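Local atomic coordinates of DUF3298 domain-containing protein (Pseudomonas aeruginosa, PDB entry 4E72), a protein that is of unknown function but belongs to the DUF3298 family and is probably made with a signal peptide that directs it out of the cytoplasm. Residues D7-L19 and L30-L44. Sequence-based numbering, arbitrary orientation.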
ATOM      1  N   ASP A   7       3.364  19.041  13.458  1.00 56.65           N
ATOM      2  CA  ASP A   7       1.907  19.080  13.470  1.00 55.11           C
ATOM      3  C   ASP A   7       1.406  18.183  12.352  1.00 54.39           C
ATOM      4  O   ASP A   7       2.032  18.175  11.292  1.00 51.95           O
ATOM      5  CB  ASP A   7       1.383  20.509  13.284  1.00 58.13           C
ATOM      6  CG  ASP A   7       1.795  21.468  14.372  1.00 70.54           C
ATOM      7  OD1 ASP A   7       1.422  21.232  15.545  1.00 71.70           O
ATOM      8  OD2 ASP A   7       2.448  22.482  14.048  1.00 77.74           O
ATOM      9  N   PRO A   8       0.284  17.440  12.531  1.00 50.31           N
ATOM     10  CA  PRO A   8      -0.216  16.614  11.426  1.00 48.05           C
ATOM     11  C   PRO A   8      -0.852  17.457  10.326  1.00 51.44           C
ATOM     12  O   PRO A   8      -1.428  18.512  10.609  1.00 52.40           O
ATOM     13  CB  PRO A   8      -1.256  15.717  12.103  1.00 49.47           C
ATOM     14  CG  PRO A   8      -1.745  16.511  13.250  1.00 55.47           C
ATOM     15  CD  PRO A   8      -0.584  17.330  13.724  1.00 52.54           C
ATOM     16  N   LEU A   9      -0.748  16.994   9.069  1.00 45.90           N
ATOM     17  CA  LEU A   9      -1.373  17.687   7.946  1.00 45.54           C
ATOM     18  C   LEU A   9      -2.877  17.457   7.964  1.00 50.66           C
ATOM     19  O   LEU A   9      -3.291  16.293   7.937  1.00 48.29           O
ATOM     20  CB  LEU A   9      -0.829  17.215   6.591  1.00 43.90           C
ATOM     21  CG  LEU A   9       0.530  17.661   6.106  1.00 49.28           C
ATOM     22  CD1 LEU A   9       0.872  16.937   4.822  1.00 48.96           C
ATOM     23  CD2 LEU A   9       0.594  19.165   5.875  1.00 51.10           C
ATOM     24  N   PRO A  10      -3.718  18.517   7.986  1.00 51.04           N
ATOM     25  CA  PRO A  10      -5.168  18.290   7.864  1.00 51.41           C
ATOM     26  C   PRO A  10      -5.480  17.784   6.450  1.00 55.93           C
ATOM     27  O   PRO A  10      -4.747  18.090   5.502  1.00 55.95           O
ATOM     28  CB  PRO A  10      -5.784  19.670   8.125  1.00 54.83           C
ATOM     29  CG  PRO A  10      -4.646  20.581   8.477  1.00 60.29           C
ATOM     30  CD  PRO A  10      -3.400  19.957   7.972  1.00 54.65           C
ATOM     31  N   THR A  11      -6.528  16.981   6.303  1.00 52.13           N
ATOM     32  CA  THR A  11      -6.857  16.420   4.992  1.00 51.18           C
ATOM     33  C   THR A  11      -8.376  16.412   4.689  1.00 54.68           C
ATOM     34  O   THR A  11      -9.204  16.329   5.602  1.00 54.16           O
ATOM     35  CB  THR A  11      -6.257  15.013   4.862  1.00 58.19           C
ATOM     36  OG1 THR A  11      -6.668  14.475   3.613  1.00 62.31           O
ATOM     37  CG2 THR A  11      -6.660  14.072   6.006  1.00 55.80           C
ATOM     38  N   GLU A  12      -8.717  16.493   3.387  1.00 50.74           N
ATOM     39  CA  GLU A  12     -10.095  16.436   2.904  1.00 51.32           C
ATOM     40  C   GLU A  12     -10.314  15.081   2.181  1.00 53.27           C
ATOM     41  O   GLU A  12      -9.568  14.735   1.261  1.00 52.26           O
ATOM     42  CB  GLU A  12     -10.419  17.647   1.994  1.00 54.34           C
ATOM     43  CG  GLU A  12     -11.800  17.629   1.332  1.00 71.08           C
ATOM     44  CD  GLU A  12     -13.037  17.652   2.222  1.00104.10           C
ATOM     45  OE1 GLU A  12     -13.025  18.360   3.257  1.00112.28           O
ATOM     46  OE2 GLU A  12     -14.041  16.999   1.852  1.00 91.71           O
ATOM     47  N   ARG A  13     -11.313  14.314   2.642  1.00 48.70           N
ATOM     48  CA  ARG A  13     -11.691  13.010   2.106  1.00 46.82           C
ATOM     49  C   ARG A  13     -12.654  13.180   0.923  1.00 51.93           C
ATOM     50  O   ARG A  13     -13.687  13.832   1.062  1.00 53.10           O
ATOM     51  CB  ARG A  13     -12.320  12.134   3.214  1.00 44.45           C
ATOM     52  CG  ARG A  13     -12.824  10.767   2.726  1.00 48.23           C
ATOM     53  CD  ARG A  13     -13.226   9.865   3.873  1.00 46.56           C
ATOM     54  NE  ARG A  13     -13.819   8.613   3.397  1.00 44.13           N
ATOM     55  CZ  ARG A  13     -15.084   8.255   3.585  1.00 62.26           C
ATOM     56  NH1 ARG A  13     -15.919   9.056   4.233  1.00 55.74           N
ATOM     57  NH2 ARG A  13     -15.524   7.093   3.126  1.00 55.70           N
ATOM     58  N   LEU A  14     -12.309  12.578  -0.229  1.00 48.51           N
ATOM     59  CA  LEU A  14     -13.122  12.598  -1.456  1.00 48.89           C
ATOM     60  C   LEU A  14     -13.638  11.196  -1.735  1.00 49.16           C
ATOM     61  O   LEU A  14     -12.897  10.373  -2.290  1.00 49.15           O
ATOM     62  CB  LEU A  14     -12.307  13.116  -2.664  1.00 49.32           C
ATOM     63  CG  LEU A  14     -11.679  14.487  -2.516  1.00 55.90           C
ATOM     64  CD1 LEU A  14     -10.301  14.506  -3.140  1.00 56.19           C
ATOM     65  CD2 LEU A  14     -12.568  15.558  -3.128  1.00 60.53           C
ATOM     66  N   ALA A  15     -14.893  10.913  -1.324  1.00 41.51           N
ATOM     67  CA  ALA A  15     -15.507   9.600  -1.491  1.00 39.56           C
ATOM     68  C   ALA A  15     -16.721   9.649  -2.432  1.00 44.29           C
ATOM     69  O   ALA A  15     -17.534  10.585  -2.381  1.00 44.81           O
ATOM     70  CB  ALA A  15     -15.916   9.035  -0.134  1.00 40.05           C
ATOM     71  N   SER A  16     -16.826   8.624  -3.297  1.00 38.82           N
ATOM     72  CA  SER A  16     -17.904   8.471  -4.271  1.00 38.67           C
ATOM     73  C   SER A  16     -18.079   7.020  -4.691  1.00 41.09           C
ATOM     74  O   SER A  16     -17.106   6.277  -4.815  1.00 39.21           O
ATOM     75  CB  SER A  16     -17.622   9.318  -5.518  1.00 43.17           C
ATOM     76  OG  SER A  16     -16.546   8.805  -6.294  1.00 43.86           O
ATOM     77  N   GLU A  17     -19.322   6.633  -4.939  1.00 38.96           N
ATOM     78  CA  GLU A  17     -19.704   5.339  -5.475  1.00 37.71           C
ATOM     79  C   GLU A  17     -20.626   5.636  -6.651  1.00 43.52           C
ATOM     80  O   GLU A  17     -21.656   6.294  -6.468  1.00 43.21           O
ATOM     81  CB  GLU A  17     -20.361   4.457  -4.420  1.00 38.69           C
ATOM     82  CG  GLU A  17     -20.757   3.081  -4.945  1.00 45.10           C
ATOM     83  CD  GLU A  17     -20.898   2.032  -3.856  1.00 65.86           C
ATOM     84  OE1 GLU A  17     -21.978   1.979  -3.226  1.00 72.67           O
ATOM     85  OE2 GLU A  17     -19.921   1.286  -3.608  1.00 55.74           O
ATOM     86  N   HIS A  18     -20.225   5.217  -7.865  1.00 40.01           N
ATOM     87  CA  HIS A  18     -21.014   5.477  -9.055  1.00 39.72           C
ATOM     88  C   HIS A  18     -21.332   4.196  -9.802  1.00 40.22           C
ATOM     89  O   HIS A  18     -20.481   3.307  -9.978  1.00 37.49           O
ATOM     90  CB  HIS A  18     -20.313   6.488  -9.969  1.00 41.29           C
ATOM     91  CG  HIS A  18     -20.153   7.858  -9.361  1.00 45.79           C
ATOM     92  ND1 HIS A  18     -18.957   8.545  -9.442  1.00 47.34           N
ATOM     93  CD2 HIS A  18     -21.048   8.630  -8.699  1.00 48.68           C
ATOM     94  CE1 HIS A  18     -19.159   9.704  -8.833  1.00 47.42           C
ATOM     95  NE2 HIS A  18     -20.398   9.798  -8.364  1.00 48.58           N
ATOM     96  N   LEU A  19     -22.597   4.095 -10.208  1.00 36.34           N
ATOM     97  CA  LEU A  19     -23.109   2.975 -10.975  1.00 36.06           C
ATOM     98  C   LEU A  19     -23.111   3.334 -12.422  1.00 36.45           C
ATOM     99  O   LEU A  19     -23.230   4.518 -12.742  1.00 35.27           O
ATOM    100  CB  LEU A  19     -24.559   2.618 -10.528  1.00 38.00           C
ATOM    101  CG  LEU A  19     -24.751   1.999  -9.150  1.00 44.18           C
ATOM    102  CD1 LEU A  19     -26.197   1.608  -8.958  1.00 46.38           C
ATOM    103  CD2 LEU A  19     -23.876   0.763  -8.950  1.00 46.49           C
ATOM    104  N   LEU A  30     -20.034  -0.943 -11.040  1.00 32.32           N
ATOM    105  CA  LEU A  30     -19.806   0.017  -9.956  1.00 31.88           C
ATOM    106  C   LEU A  30     -18.341   0.414  -9.811  1.00 32.65           C
ATOM    107  O   LEU A  30     -17.463  -0.447  -9.843  1.00 30.03           O
ATOM    108  CB  LEU A  30     -20.270  -0.721  -8.658  1.00 32.06           C
ATOM    109  CG  LEU A  30     -20.188  -0.063  -7.276  1.00 36.38           C
ATOM    110  CD1 LEU A  30     -21.314  -0.594  -6.388  1.00 36.17           C
ATOM    111  CD2 LEU A  30     -18.860  -0.401  -6.577  1.00 37.92           C
ATOM    112  N   VAL A  31     -18.091   1.711  -9.587  1.00 29.66           N
ATOM    113  CA  VAL A  31     -16.766   2.279  -9.307  1.00 29.07           C
ATOM    114  C   VAL A  31     -16.837   3.023  -7.981  1.00 34.53           C
ATOM    115  O   VAL A  31     -17.629   3.958  -7.828  1.00 34.88           O
ATOM    116  CB  VAL A  31     -16.155   3.178 -10.421  1.00 31.33           C
ATOM    117  CG1 VAL A  31     -14.809   3.752  -9.968  1.00 29.62           C
ATOM    118  CG2 VAL A  31     -15.974   2.392 -11.710  1.00 31.24           C
ATOM    119  N   ASN A  32     -16.003   2.607  -7.028  1.00 32.17           N
ATOM    120  CA  ASN A  32     -15.969   3.220  -5.708  1.00 32.73           C
ATOM    121  C   ASN A  32     -14.569   3.799  -5.452  1.00 35.60           C
ATOM    122  O   ASN A  32     -13.602   3.048  -5.374  1.00 34.50           O
ATOM    123  CB  ASN A  32     -16.404   2.191  -4.636  1.00 31.50           C
ATOM    124  CG  ASN A  32     -16.484   2.738  -3.230  1.00 50.03           C
ATOM    125  OD1 ASN A  32     -15.552   3.374  -2.715  1.00 46.63           O
ATOM    126  ND2 ASN A  32     -17.583   2.448  -2.562  1.00 35.76           N
ATOM    127  N   ILE A  33     -14.466   5.140  -5.379  1.00 33.33           N
ATOM    128  CA  ILE A  33     -13.196   5.861  -5.187  1.00 34.14           C
ATOM    129  C   ILE A  33     -13.253   6.694  -3.903  1.00 41.23           C
ATOM    130  O   ILE A  33     -14.113   7.565  -3.772  1.00 41.46           O
ATOM    131  CB  ILE A  33     -12.833   6.748  -6.425  1.00 37.88           C
ATOM    132  CG1 ILE A  33     -12.551   5.871  -7.674  1.00 37.56           C
ATOM    133  CG2 ILE A  33     -11.621   7.692  -6.126  1.00 38.96           C
ATOM    134  CD1 ILE A  33     -12.671   6.600  -8.972  1.00 40.25           C
ATOM    135  N   ASP A  34     -12.315   6.427  -2.974  1.00 39.51           N
ATOM    136  CA  ASP A  34     -12.167   7.093  -1.680  1.00 40.04           C
ATOM    137  C   ASP A  34     -10.741   7.625  -1.566  1.00 44.53           C
ATOM    138  O   ASP A  34      -9.837   6.916  -1.128  1.00 42.39           O
ATOM    139  CB  ASP A  34     -12.510   6.117  -0.534  1.00 41.83           C
ATOM    140  CG  ASP A  34     -12.407   6.676   0.883  1.00 59.01           C
ATOM    141  OD1 ASP A  34     -12.192   7.914   1.031  1.00 60.11           O
ATOM    142  OD2 ASP A  34     -12.519   5.878   1.848  1.00 67.28           O
ATOM    143  N   THR A  35     -10.533   8.872  -1.985  1.00 43.68           N
ATOM    144  CA  THR A  35      -9.191   9.427  -1.997  1.00 43.42           C
ATOM    145  C   THR A  35      -9.066  10.628  -1.039  1.00 48.46           C
ATOM    146  O   THR A  35      -9.984  10.897  -0.251  1.00 46.79           O
ATOM    147  CB  THR A  35      -8.757   9.710  -3.433  1.00 50.04           C
ATOM    148  OG1 THR A  35      -7.342   9.892  -3.452  1.00 54.13           O
ATOM    149  CG2 THR A  35      -9.503  10.890  -4.077  1.00 47.50           C
ATOM    150  N   LEU A  36      -7.887  11.295  -1.080  1.00 46.94           N
ATOM    151  CA  LEU A  36      -7.513  12.399  -0.209  1.00 48.56           C
ATOM    152  C   LEU A  36      -6.882  13.578  -0.931  1.00 52.62           C
ATOM    153  O   LEU A  36      -6.120  13.407  -1.891  1.00 50.46           O
ATOM    154  CB  LEU A  36      -6.463  11.914   0.815  1.00 48.60           C
ATOM    155  CG  LEU A  36      -6.813  10.812   1.795  1.00 53.54           C
ATOM    156  CD1 LEU A  36      -5.551  10.268   2.417  1.00 53.77           C
ATOM    157  CD2 LEU A  36      -7.760  11.312   2.883  1.00 58.32           C
ATOM    158  N   LYS A  37      -7.136  14.775  -0.378  1.00 50.36           N
ATOM    159  CA  LYS A  37      -6.542  16.050  -0.764  1.00 50.25           C
ATOM    160  C   LYS A  37      -5.915  16.663   0.485  1.00 51.27           C
ATOM    161  O   LYS A  37      -6.430  16.478   1.586  1.00 49.64           O
ATOM    162  CB  LYS A  37      -7.561  16.988  -1.416  1.00 54.22           C
ATOM    163  CG  LYS A  37      -7.477  16.963  -2.935  1.00 72.75           C
ATOM    164  CD  LYS A  37      -8.405  17.976  -3.579  1.00 82.31           C
ATOM    165  CE  LYS A  37      -8.456  17.819  -5.078  1.00 88.68           C
ATOM    166  NZ  LYS A  37      -9.371  18.816  -5.700  1.00 98.57           N
ATOM    167  N   PHE A  38      -4.771  17.331   0.317  1.00 48.12           N
ATOM    168  CA  PHE A  38      -4.025  17.967   1.398  1.00 47.95           C
ATOM    169  C   PHE A  38      -3.964  19.484   1.121  1.00 54.48           C
ATOM    170  O   PHE A  38      -3.214  19.920   0.238  1.00 54.65           O
ATOM    171  CB  PHE A  38      -2.621  17.340   1.549  1.00 48.11           C
ATOM    172  CG  PHE A  38      -2.587  15.883   1.972  1.00 47.67           C
ATOM    173  CD1 PHE A  38      -2.611  14.861   1.025  1.00 48.12           C
ATOM    174  CD2 PHE A  38      -2.472  15.532   3.315  1.00 49.56           C
ATOM    175  CE1 PHE A  38      -2.540  13.519   1.413  1.00 47.22           C
ATOM    176  CE2 PHE A  38      -2.410  14.184   3.703  1.00 50.40           C
ATOM    177  CZ  PHE A  38      -2.439  13.192   2.750  1.00 46.48           C
ATOM    178  N   PRO A  39      -4.792  20.300   1.823  1.00 52.69           N
ATOM    179  CA  PRO A  39      -4.797  21.754   1.554  1.00 54.31           C
ATOM    180  C   PRO A  39      -3.435  22.445   1.775  1.00 59.88           C
ATOM    181  O   PRO A  39      -3.090  23.341   0.999  1.00 60.98           O
ATOM    182  CB  PRO A  39      -5.847  22.291   2.535  1.00 56.83           C
ATOM    183  CG  PRO A  39      -6.710  21.123   2.865  1.00 59.60           C
ATOM    184  CD  PRO A  39      -5.789  19.946   2.859  1.00 53.85           C
ATOM    185  N   ASP A  40      -2.662  22.016   2.802  1.00 55.78           N
ATOM    186  CA  ASP A  40      -1.357  22.587   3.159  1.00 56.54           C
ATOM    187  C   ASP A  40      -0.204  22.036   2.305  1.00 60.13           C
ATOM    188  O   ASP A  40       0.785  22.747   2.127  1.00 61.77           O
ATOM    189  CB  ASP A  40      -1.056  22.354   4.642  1.00 58.87           C
ATOM    190  CG  ASP A  40      -2.028  23.054   5.574  1.00 77.17           C
ATOM    191  OD1 ASP A  40      -3.143  22.523   5.777  1.00 77.70           O
ATOM    192  OD2 ASP A  40      -1.671  24.129   6.107  1.00 87.29           O
ATOM    193  N   GLU A  41      -0.326  20.796   1.773  1.00 53.22           N
ATOM    194  CA  GLU A  41       0.686  20.158   0.919  1.00 51.39           C
ATOM    195  C   GLU A  41       0.036  19.750  -0.440  1.00 53.77           C
ATOM    196  O   GLU A  41      -0.177  18.565  -0.675  1.00 51.55           O
ATOM    197  CB  GLU A  41       1.307  18.946   1.649  1.00 51.23           C
ATOM    198  CG  GLU A  41       2.662  18.503   1.124  1.00 58.34           C
ATOM    199  CD  GLU A  41       3.867  19.348   1.500  1.00 74.98           C
ATOM    200  OE1 GLU A  41       3.782  20.139   2.470  1.00 71.13           O
ATOM    201  OE2 GLU A  41       4.922  19.179   0.848  1.00 62.48           O
ATOM    202  N   PRO A  42      -0.278  20.713  -1.348  1.00 52.43           N
ATOM    203  CA  PRO A  42      -0.957  20.353  -2.613  1.00 51.71           C
ATOM    204  C   PRO A  42      -0.152  19.456  -3.564  1.00 55.54           C
ATOM    205  O   PRO A  42      -0.758  18.881  -4.470  1.00 54.21           O
ATOM    206  CB  PRO A  42      -1.238  21.704  -3.266  1.00 54.96           C
ATOM    207  CG  PRO A  42      -0.230  22.640  -2.657  1.00 60.44           C
ATOM    208  CD  PRO A  42      -0.082  22.179  -1.247  1.00 55.50           C
ATOM    209  N   GLN A  43       1.182  19.301  -3.351  1.00 51.98           N
ATOM    210  CA  GLN A  43       2.033  18.412  -4.172  1.00 50.75           C
ATOM    211  C   GLN A  43       1.639  16.952  -3.990  1.00 53.24           C
ATOM    212  O   GLN A  43       1.865  16.151  -4.885  1.00 52.73           O
ATOM    213  CB  GLN A  43       3.528  18.559  -3.826  1.00 52.32           C
ATOM    214  CG  GLN A  43       4.061  19.979  -3.854  1.00 73.91           C
ATOM    215  CD  GLN A  43       4.561  20.347  -2.493  1.00 94.28           C
ATOM    216  OE1 GLN A  43       5.747  20.200  -2.191  1.00 93.25           O
ATOM    217  NE2 GLN A  43       3.653  20.771  -1.620  1.00 82.37           N
ATOM    218  N   LEU A  44       1.082  16.604  -2.817  1.00 49.37           N
ATOM    219  CA  LEU A  44       0.668  15.240  -2.489  1.00 47.31           C
ATOM    220  C   LEU A  44      -0.574  14.793  -3.260  1.00 50.64           C
ATOM    221  O   LEU A  44      -0.703  13.596  -3.535  1.00 49.98           O
ATOM    222  CB  LEU A  44       0.399  15.103  -0.983  1.00 46.80           C
ATOM    223  CG  LEU A  44       1.441  14.350  -0.149  1.00 49.77           C
ATOM    224  CD1 LEU A  44       1.074  14.390   1.327  1.00 50.08           C
ATOM    225  CD2 LEU A  44       1.575  12.898  -0.595  1.00 45.62           C
TER
HETATM  226  O   HOH W   1      -3.134  19.863   4.600  1.00 57.96           O
HETATM  227  O   HOH W   2     -16.593   6.512  -7.813  1.00 41.66           O
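Strands 12-19 and 30-37 pair antiparallel at one margin of the six-stranded mixed sheet, from Glu12 with Lys37 to Leu19 with Leu30. Glu12, Leu14, Ser16 and His18 trade two backbone hydrogen bonds each with Lys37, Thr35, Ile33 and Val31. On the face of Arg13, Asp34, Glu17 and Asn32, polar ends link a diagonal pair and a directly facing one. Diagonally, the extended Arg13 chain brings NE to 3.0 Å from Asp34 OD1, a salt bridge whose guanidinium and carboxylate planes stand 72° apart, with Ala15 CB over the rim of one guanidinium face. Directly across from Glu17, Asn32 ND2 gives a straight bond of 2.8 Å to Glu17 OE2, meeting it from above the carboxylate plane, while both Leu30 methyls lie against that carboxylate. The other face carries Leu14, whose CD1 rests 3.7 Å from Lys37 CG; Val31 and Ile33 there pack on helix 68-78. Just before strand 12-19, with OG1 anti to the backbone N (chi1 176°), Thr11 donates to Lys37 O at 2.9 Å, opposite the side used by Glu12 N. Leu9 CD1 reaches Phe38 CD2 at 3.9 Å, and Leu44 CD1 lies over the centre of one ring face. Strand 84-95 runs parallel to 30-37 on its other side; the pair is a beta hairpin whose first strand forms the sheet's edge.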